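Local coordinates for cytosolic ACYL coenzyme A thioester hydrolase (Mus musculus, PDB 2V1O), which hydrolyses long-chain fatty acyl-CoAs to free fatty acids and coenzyme A, this chain being the N-terminal of its two hotdog domains, at residues L23-E28 with E66-S71; Y108-L113 with L120-I125; A72-T75 with S81-V84. All blocks are in the same frame, centred on the assembly; numbering follows the deposited sequence.

Contact 1: L23-E28 with E66-S71; sequences LKMIEE and EVAHVS
Met25 lays its terminal methyl over Ala68 and Val70, two strand residues that turn the same face of the sheet toward helix 19-38. Its CE lies 3.4 Å from Ala68 CB, tighter than ordinary van der Waals contact, and 3.6 Å from Val70 CG2. The sulfur follows behind, with SD 3.9 Å from Ala68 CB. A bend at the last torsion (chi3 -42°) folds the methyl back from the line of the chain and drops it between the two strand side chains. The other branch of Val70, CG1, sits near the helix backbone, 3.9 Å from Met25 O. No hydrogen bond joins the two segments, and every residue that touches is buried. On another side of the helix Lys24 NZ forms a salt bridge with Glu28 OE2, 2.9 Å, met from above the carboxylate plane, and Leu23 meets Leu23 of a neighbouring subunit. This is the helix-on-sheet packing of the hotdog fold, in which a curved antiparallel sheet wraps a long central helix. The axes of helix segment 23-28 and strand segment 67-71 come within 8.5 Å, their N-to-C directions 34° apart. Ile26 carries the packing on to Val88 of strand 82-91 and to Ala104 and Leu106 of strand 98-112.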
loop_
_atom_site.group_PDB
_atom_site.type_symbol
_atom_site.label_atom_id
_atom_site.label_comp_id
_atom_site.label_asym_id
_atom_site.label_seq_id
_atom_site.Cartn_x
_atom_site.Cartn_y
_atom_site.Cartn_z
ATOM N N LEU A 23 -0.919 16.049 -3.377
ATOM C CA LEU A 23 -0.626 16.707 -2.095
ATOM C C LEU A 23 0.361 15.885 -1.272
ATOM O O LEU A 23 1.314 16.428 -0.691
ATOM C CB LEU A 23 -1.912 16.965 -1.307
ATOM C CG LEU A 23 -2.811 18.097 -1.824
ATOM C CD1 LEU A 23 -4.135 18.106 -1.080
ATOM C CD2 LEU A 23 -2.125 19.466 -1.727
ATOM N N LYS A 24 0.132 14.576 -1.230
ATOM C CA LYS A 24 1.039 13.668 -0.546
ATOM C C LYS A 24 2.476 13.745 -1.118
ATOM O O LYS A 24 3.446 13.835 -0.351
ATOM C CB LYS A 24 0.498 12.239 -0.582
ATOM C CG LYS A 24 1.362 11.254 0.182
ATOM C CD LYS A 24 0.558 10.010 0.559
ATOM C CE LYS A 24 1.358 8.732 0.373
ATOM N NZ LYS A 24 2.520 8.599 1.299
ATOM N N MET A 25 2.603 13.732 -2.445
ATOM C CA MET A 25 3.929 13.780 -3.089
ATOM C C MET A 25 4.620 15.119 -2.815
ATOM O O MET A 25 5.823 15.179 -2.597
ATOM C CB MET A 25 3.814 13.584 -4.604
ATOM C CG MET A 25 3.340 12.195 -5.071
ATOM S SD MET A 25 3.581 12.025 -6.864
ATOM C CE MET A 25 3.040 13.645 -7.392
ATOM N N ILE A 26 3.836 16.190 -2.849
ATOM C CA ILE A 26 4.338 17.530 -2.550
ATOM C C ILE A 26 4.976 17.549 -1.156
ATOM O O ILE A 26 6.100 18.031 -0.990
ATOM C CB ILE A 26 3.214 18.591 -2.650
ATOM C CG1 ILE A 26 2.807 18.801 -4.116
ATOM C CG2 ILE A 26 3.682 19.940 -2.064
ATOM C CD1 ILE A 26 1.445 19.481 -4.273
ATOM N N GLU A 27 4.269 16.999 -0.168
ATOM C CA GLU A 27 4.732 17.047 1.227
ATOM C C GLU A 27 5.955 16.150 1.433
ATOM O O GLU A 27 6.860 16.511 2.180
ATOM C CB GLU A 27 3.606 16.700 2.198
ATOM C CG GLU A 27 3.820 17.227 3.616
ATOM C CD GLU A 27 4.688 16.313 4.471
ATOM O OE1 GLU A 27 4.358 15.115 4.595
ATOM O OE2 GLU A 27 5.703 16.791 5.030
ATOM N N GLU A 28 5.988 15.019 0.733
ATOM C CA GLU A 28 7.161 14.124 0.748
ATOM C C GLU A 28 8.433 14.858 0.300
ATOM O O GLU A 28 9.477 14.759 0.958
ATOM C CB GLU A 28 6.894 12.867 -0.092
ATOM C CG GLU A 28 5.826 11.949 0.526
ATOM C CD GLU A 28 5.353 10.827 -0.397
ATOM O OE1 GLU A 28 5.352 10.992 -1.646
ATOM O OE2 GLU A 28 4.940 9.776 0.145
ATOM N N GLU A 66 0.708 8.719 -16.687
ATOM C CA GLU A 66 1.578 9.898 -16.785
ATOM C C GLU A 66 2.559 9.907 -15.614
ATOM O O GLU A 66 2.307 9.273 -14.582
ATOM C CB GLU A 66 0.756 11.189 -16.873
ATOM C CG GLU A 66 -0.087 11.228 -18.145
ATOM C CD GLU A 66 -0.901 12.498 -18.326
ATOM O OE1 GLU A 66 -1.272 13.151 -17.324
ATOM O OE2 GLU A 66 -1.182 12.828 -19.500
ATOM N N VAL A 67 3.685 10.597 -15.796
ATOM C CA VAL A 67 4.728 10.658 -14.781
ATOM C C VAL A 67 4.631 11.998 -14.067
ATOM O O VAL A 67 4.705 13.055 -14.699
ATOM C CB VAL A 67 6.153 10.499 -15.373
ATOM C CG1 VAL A 67 7.215 10.751 -14.287
ATOM C CG2 VAL A 67 6.337 9.116 -16.019
ATOM N N ALA A 68 4.450 11.931 -12.753
ATOM C CA ALA A 68 4.481 13.106 -11.893
ATOM C C ALA A 68 5.934 13.442 -11.553
ATOM O O ALA A 68 6.660 12.603 -11.020
ATOM C CB ALA A 68 3.696 12.834 -10.635
ATOM N N HIS A 69 6.356 14.652 -11.896
ATOM C CA HIS A 69 7.687 15.155 -11.552
ATOM C C HIS A 69 7.524 16.153 -10.419
ATOM O O HIS A 69 6.801 17.124 -10.573
ATOM C CB HIS A 69 8.317 15.881 -12.746
ATOM C CG HIS A 69 8.818 14.977 -13.830
ATOM N ND1 HIS A 69 7.989 14.408 -14.774
ATOM C CD2 HIS A 69 10.075 14.592 -14.155
ATOM C CE1 HIS A 69 8.711 13.686 -15.612
ATOM N NE2 HIS A 69 9.980 13.786 -15.263
ATOM N N VAL A 70 8.192 15.917 -9.291
ATOM C CA VAL A 70 8.089 16.812 -8.129
ATOM C C VAL A 70 9.465 17.366 -7.766
ATOM O O VAL A 70 10.426 16.613 -7.569
ATOM C CB VAL A 70 7.429 16.105 -6.908
ATOM C CG1 VAL A 70 7.335 17.062 -5.718
ATOM C CG2 VAL A 70 6.050 15.589 -7.269
ATOM N N SER A 71 9.559 18.688 -7.703
ATOM C CA SER A 71 10.820 19.353 -7.414
ATOM C C SER A 71 10.620 20.413 -6.333
ATOM O O SER A 71 9.620 21.122 -6.326
ATOM C CB SER A 71 11.408 19.957 -8.691
ATOM O OG SER A 71 10.562 20.961 -9.224
#

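Contact 2: Y108-L113 with L120-I125; sequences YVPLSL and LEVPPI. With COA (coenzyme A), chain G.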
loop_
_atom_site.group_PDB
_atom_site.type_symbol
_atom_site.label_atom_id
_atom_site.label_comp_id
_atom_site.label_asym_id
_atom_site.label_seq_id
_atom_site.Cartn_x
_atom_site.Cartn_y
_atom_site.Cartn_z
ATOM N N TYR A 108 7.885 24.379 7.228
ATOM C CA TYR A 108 8.297 23.320 8.138
ATOM C C TYR A 108 8.988 23.907 9.361
ATOM O O TYR A 108 9.591 24.969 9.288
ATOM C CB TYR A 108 9.257 22.360 7.433
ATOM C CG TYR A 108 8.576 21.495 6.406
ATOM C CD1 TYR A 108 8.097 20.225 6.751
ATOM C CD2 TYR A 108 8.392 21.942 5.094
ATOM C CE1 TYR A 108 7.450 19.422 5.821
ATOM C CE2 TYR A 108 7.737 21.131 4.146
ATOM C CZ TYR A 108 7.274 19.880 4.524
ATOM O OH TYR A 108 6.634 19.064 3.612
ATOM N N VAL A 109 8.901 23.184 10.465
ATOM C CA VAL A 109 9.570 23.537 11.707
ATOM C C VAL A 109 10.340 22.294 12.195
ATOM O O VAL A 109 9.758 21.217 12.297
ATOM C CB VAL A 109 8.543 24.011 12.772
ATOM C CG1 VAL A 109 9.224 24.296 14.105
ATOM C CG2 VAL A 109 7.761 25.252 12.276
ATOM N N PRO A 110 11.649 22.437 12.481
ATOM C CA PRO A 110 12.394 21.271 12.959
ATOM C C PRO A 110 12.097 20.943 14.419
ATOM O O PRO A 110 12.146 21.827 15.284
ATOM C CB PRO A 110 13.863 21.684 12.790
ATOM C CG PRO A 110 13.850 23.183 12.886
ATOM C CD PRO A 110 12.501 23.641 12.366
ATOM N N LEU A 111 11.795 19.673 14.670
ATOM C CA LEU A 111 11.558 19.183 16.025
ATOM C C LEU A 111 12.607 18.157 16.398
ATOM O O LEU A 111 12.878 17.232 15.628
ATOM C CB LEU A 111 10.160 18.573 16.144
ATOM C CG LEU A 111 8.969 19.477 15.779
ATOM C CD1 LEU A 111 7.656 18.720 15.931
ATOM C CD2 LEU A 111 8.965 20.741 16.631
ATOM N N SER A 112 13.199 18.335 17.578
ATOM C CA SER A 112 14.201 17.410 18.101
ATOM C C SER A 112 13.680 15.969 18.150
ATOM O O SER A 112 12.519 15.718 18.497
ATOM C CB SER A 112 14.650 17.859 19.493
ATOM O OG SER A 112 15.573 16.944 20.055
ATOM N N LEU A 113 14.540 15.028 17.778
ATOM C CA LEU A 113 14.215 13.614 17.902
ATOM C C LEU A 113 14.311 13.156 19.357
ATOM O O LEU A 113 13.536 12.303 19.805
ATOM C CB LEU A 113 15.129 12.778 17.005
ATOM C CG LEU A 113 14.846 12.866 15.505
ATOM C CD1 LEU A 113 16.050 12.389 14.702
ATOM C CD2 LEU A 113 13.599 12.063 15.143
ATOM N N LEU A 120 13.753 23.618 17.135
ATOM C CA LEU A 120 15.168 23.942 16.994
ATOM C C LEU A 120 15.414 25.126 16.068
ATOM O O LEU A 120 14.557 25.485 15.254
ATOM C CB LEU A 120 15.950 22.723 16.497
ATOM C CG LEU A 120 15.864 21.459 17.359
ATOM C CD1 LEU A 120 16.657 20.366 16.709
ATOM C CD2 LEU A 120 16.362 21.720 18.782
ATOM N N GLU A 121 16.588 25.733 16.215
ATOM C CA GLU A 121 17.033 26.792 15.321
ATOM C C GLU A 121 17.411 26.212 13.957
ATOM O O GLU A 121 18.070 25.164 13.863
ATOM C CB GLU A 121 18.210 27.558 15.932
ATOM C CG GLU A 121 17.808 28.414 17.135
ATOM C CD GLU A 121 18.977 29.130 17.805
ATOM O OE1 GLU A 121 20.139 28.964 17.368
ATOM O OE2 GLU A 121 18.728 29.863 18.786
ATOM N N VAL A 122 16.969 26.895 12.907
ATOM C CA VAL A 122 17.230 26.491 11.526
ATOM C C VAL A 122 18.533 27.156 11.041
ATOM O O VAL A 122 18.720 28.353 11.241
ATOM C CB VAL A 122 16.060 26.915 10.605
ATOM C CG1 VAL A 122 16.395 26.678 9.143
ATOM C CG2 VAL A 122 14.782 26.157 10.969
ATOM N N PRO A 123 19.444 26.375 10.419
ATOM C CA PRO A 123 20.628 27.006 9.814
ATOM C C PRO A 123 20.236 28.000 8.705
ATOM O O PRO A 123 19.307 27.742 7.954
ATOM C CB PRO A 123 21.406 25.822 9.214
ATOM C CG PRO A 123 20.849 24.595 9.857
ATOM C CD PRO A 123 19.444 24.907 10.264
ATOM N N PRO A 124 20.902 29.165 8.640
ATOM C CA PRO A 124 20.634 30.055 7.504
ATOM C C PRO A 124 20.977 29.428 6.144
ATOM O O PRO A 124 21.919 28.641 6.046
ATOM C CB PRO A 124 21.526 31.268 7.792
ATOM C CG PRO A 124 21.716 31.240 9.281
ATOM C CD PRO A 124 21.839 29.770 9.599
ATOM N N ILE A 125 20.193 29.751 5.116
ATOM C CA ILE A 125 20.525 29.364 3.738
ATOM C C ILE A 125 21.321 30.448 3.023
ATOM O O ILE A 125 21.315 31.605 3.435
ATOM C CB ILE A 125 19.274 29.025 2.879
ATOM C CG1 ILE A 125 18.244 30.168 2.895
ATOM C CG2 ILE A 125 18.681 27.700 3.310
ATOM C CD1 ILE A 125 17.256 30.136 1.718
HETATM N N1A COA G . 3.069 28.109 9.949
HETATM C C2A COA G . 4.339 28.619 9.806
HETATM N N3A COA G . 5.157 28.719 10.908
HETATM C C4A COA G . 4.701 28.309 12.121
HETATM C C5A COA G . 3.427 27.784 12.288
HETATM C C6A COA G . 2.603 27.683 11.181
HETATM N N6A COA G . 1.364 27.207 11.293
HETATM N N7A COA G . 3.267 27.468 13.599
HETATM C C8A COA G . 4.406 27.783 14.252
HETATM N N9A COA G . 5.294 28.301 13.348
HETATM C C1B COA G . 6.702 28.639 13.559
HETATM C C2B COA G . 6.864 29.951 14.311
HETATM O O2B COA G . 6.697 31.054 13.448
HETATM C C3B COA G . 8.263 29.782 14.883
HETATM O O3B COA G . 9.267 30.162 13.961
HETATM P P3B COA G . 10.066 31.557 14.104
HETATM O O7A COA G . 9.092 32.655 13.827
HETATM O O8A COA G . 10.586 31.665 15.518
HETATM O O9A COA G . 11.189 31.573 13.098
HETATM C C4B COA G . 8.376 28.273 15.098
HETATM O O4B COA G . 7.326 27.670 14.365
HETATM C C5B COA G . 8.289 27.871 16.566
HETATM O O5B COA G . 7.193 28.497 17.196
HETATM P P1A COA G . 6.809 28.056 18.688
HETATM O O1A COA G . 8.068 27.852 19.484
HETATM O O2A COA G . 5.882 29.103 19.265
HETATM O O3A COA G . 6.050 26.642 18.558
HETATM P P2A COA G . 4.468 26.458 18.365
HETATM O O4A COA G . 3.865 27.544 17.508
HETATM O O5A COA G . 3.761 26.302 19.692
HETATM O O6A COA G . 4.417 25.042 17.612
HETATM C CBP COA G . 4.627 23.516 15.770
HETATM C CCP COA G . 4.830 24.951 16.258
HETATM C CDP COA G . 4.783 23.490 14.245
HETATM C CEP COA G . 5.739 22.674 16.398
HETATM C CAP COA G . 3.233 23.039 16.202
HETATM O OAP COA G . 2.219 23.873 15.677
HETATM C C9P COA G . 2.958 21.605 15.817
HETATM O O9P COA G . 3.550 20.571 16.543
HETATM N N8P COA G . 2.144 21.401 14.789
HETATM C C7P COA G . 1.950 20.087 14.202
HETATM C C6P COA G . 3.102 19.704 13.272
HETATM C C5P COA G . 2.821 18.347 12.668
HETATM O O5P COA G . 2.899 17.333 13.385
HETATM N N4P COA G . 2.498 18.327 11.373
HETATM C C3P COA G . 1.765 17.233 10.740
HETATM C C2P COA G . 0.337 17.034 11.297
HETATM S S1P COA G . -0.348 15.580 10.472
#
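Leu120 and Val122 fold back on Pro110 at the end of strand 98-112, where the hotdog sheet gives way to the loop leading to helix 130-146. From the backbone outward, Leu120 touches the strand at each step. Leu120 CB lies 4.2 Å from Pro110 CG and about as far from Pro110 O. CG, set anti to its own carbonyl carbon (chi1 -58°), comes up to the backbone N of Ser112, and CD1 ends against the Ser112 CA at 4.1 Å. The side chain therefore runs alongside the strand from Pro110 to Ser112, and Cys46 and Glu44 also touch it.

The backbone supplies the one hydrogen bond of the contact: Leu120 N donates to Pro110 O over 3.0 Å, nearly straight at 160°. Two residues on, Val122 crosses the proline ring at about a right angle; its CG2 meets both Pro110 CG and Pro110 CD at 3.7 Å. Pro110 is thus covered by the returning loop, and Cys38 of helix 19-38 packs on it as well. Ser112 OG is hydrogen-bonded to Glu44 OE2 and to the backbone N of Asn115.

Val109 and Leu111, the residues flanking Pro110, belong to a coenzyme A pocket. Leu111 CD2 touches a methyl of the pantetheine arm, 3.8 Å from CEP, while the bound molecule is also hydrogen-bonded by Tyr140, Ser78 and Lys144, among others. Val109 works nearer the ribose: its rotamer turns the CG2 branch toward the sugar, and Val109 CG2 lies 3.2 Å from the ribose ring oxygen O4B of coenzyme A.

Contact 3: A72-T75 with S81-V84; sequences AEIT and SVEV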
loop_
_atom_site.group_PDB
_atom_site.type_symbol
_atom_site.label_atom_id
_atom_site.label_comp_id
_atom_site.label_asym_id
_atom_site.label_seq_id
_atom_site.Cartn_x
_atom_site.Cartn_y
_atom_site.Cartn_z
ATOM N N ALA A 72 11.587 20.508 -5.426
ATOM C CA ALA A 72 11.479 21.374 -4.261
ATOM C C ALA A 72 12.696 22.273 -4.124
ATOM O O ALA A 72 13.811 21.912 -4.527
ATOM C CB ALA A 72 11.321 20.543 -3.004
ATOM N N GLU A 73 12.475 23.436 -3.531
ATOM C CA GLU A 73 13.555 24.383 -3.276
ATOM C C GLU A 73 13.261 25.119 -1.972
ATOM O O GLU A 73 12.137 25.560 -1.757
ATOM C CB GLU A 73 13.666 25.376 -4.440
ATOM C CG GLU A 73 14.613 26.547 -4.180
ATOM C CD GLU A 73 14.814 27.460 -5.380
ATOM O OE1 GLU A 73 13.890 27.615 -6.213
ATOM O OE2 GLU A 73 15.912 28.041 -5.480
ATOM N N ILE A 74 14.267 25.234 -1.107
ATOM C CA ILE A 74 14.147 26.056 0.093
ATOM C C ILE A 74 14.352 27.508 -0.332
ATOM O O ILE A 74 15.406 27.865 -0.860
ATOM C CB ILE A 74 15.172 25.679 1.196
ATOM C CG1 ILE A 74 14.938 24.242 1.684
ATOM C CG2 ILE A 74 15.099 26.694 2.366
ATOM C CD1 ILE A 74 16.100 23.662 2.514
ATOM N N THR A 75 13.336 28.328 -0.099
ATOM C CA THR A 75 13.323 29.699 -0.591
ATOM C C THR A 75 13.498 30.727 0.522
ATOM O O THR A 75 13.813 31.892 0.259
ATOM C CB THR A 75 12.044 29.969 -1.397
ATOM O OG1 THR A 75 10.899 29.572 -0.628
ATOM C CG2 THR A 75 12.082 29.164 -2.693
ATOM N N SER A 81 12.028 28.211 11.325
ATOM C CA SER A 81 11.174 27.653 10.271
ATOM C C SER A 81 11.805 27.721 8.873
ATOM O O SER A 81 12.730 28.504 8.630
ATOM C CB SER A 81 9.763 28.277 10.291
ATOM O OG SER A 81 9.697 29.502 9.576
ATOM N N VAL A 82 11.282 26.885 7.976
ATOM C CA VAL A 82 11.793 26.723 6.615
ATOM C C VAL A 82 10.641 26.875 5.632
ATOM O O VAL A 82 9.611 26.208 5.771
ATOM C CB VAL A 82 12.410 25.304 6.413
ATOM C CG1 VAL A 82 12.972 25.123 4.971
ATOM C CG2 VAL A 82 13.478 25.011 7.467
ATOM N N GLU A 83 10.815 27.744 4.638
ATOM C CA GLU A 83 9.844 27.866 3.561
ATOM C C GLU A 83 10.331 27.057 2.363
ATOM O O GLU A 83 11.487 27.188 1.945
ATOM C CB GLU A 83 9.639 29.332 3.170
ATOM C CG GLU A 83 8.526 29.541 2.154
ATOM C CD GLU A 83 8.607 30.896 1.464
ATOM O OE1 GLU A 83 9.704 31.252 0.984
ATOM O OE2 GLU A 83 7.576 31.600 1.413
ATOM N N VAL A 84 9.450 26.213 1.830
ATOM C CA VAL A 84 9.784 25.354 0.688
ATOM C C VAL A 84 8.773 25.579 -0.429
ATOM O O VAL A 84 7.558 25.552 -0.196
ATOM C CB VAL A 84 9.797 23.833 1.074
ATOM C CG1 VAL A 84 10.171 22.973 -0.143
ATOM C CG2 VAL A 84 10.745 23.547 2.269
#
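Val82, the first residue of its strand, meets Ile74 across the hairpin of strands 67-77 and 82-91, with Val82 CG1 3.7 Å from Ile74 CG2. The two side chains cross at a slant, and Ile74 CG1 also comes within touch of the same valine methyl.

Glu83 is gripped through both its backbone and its side chain. Its carbonyl O accepts a hydrogen bond from Thr75 N at 3.0 Å and also takes a CA-H...O contact from Ile74. With CG anti to the backbone N (chi1 -174°) and the chain extended beyond it, the carboxylate reaches Thr75, whose OG1 donates to Glu83 OE1 over a short 2.6 Å from above the carboxylate plane. The second oxygen, OE2, forms a salt bridge with Arg139 of helix 130-146.

Val84 then pairs with Ile74 as an antiparallel non-hydrogen-bonded pair, CA to CA 4.5 Å. Its CA points a hydrogen at Glu73 O, and its CG1 packs 3.9 Å from Ala72 CB. The face carrying Ile74 and Val84 looks onto helix 19-38, where Ile33 and His37 receive it.

The chemistry thus divides by residue: the valines, with Ile74 and Ala72, bring methyls to the helix-packed face, whereas the Glu83 carboxylate, shared between a hydroxyl and an arginine, is held at both oxygens and would probably stay ionised.

Contacts 1 and 3 share strand 67-77, one taking over where the other ends. Contact 1 is core: wholly apolar, helix against sheet, near a subunit interface. Contact 3 is strand against strand and only partly buried, mixing methyls with backbone bonding and a charged group. Contact 2, farthest of the three from the chain's centre, is still largely buried; there a loop, not a helix, closes on the sheet, and coenzyme A lies alongside. Physical ties join them: Glu27 OE2 meets Tyr108 OH between contacts 1 and 2, and Tyr108 O meets Val82 N, probably both hydrogen bonds, while Val122 packs on Val82 between contacts 2 and 3.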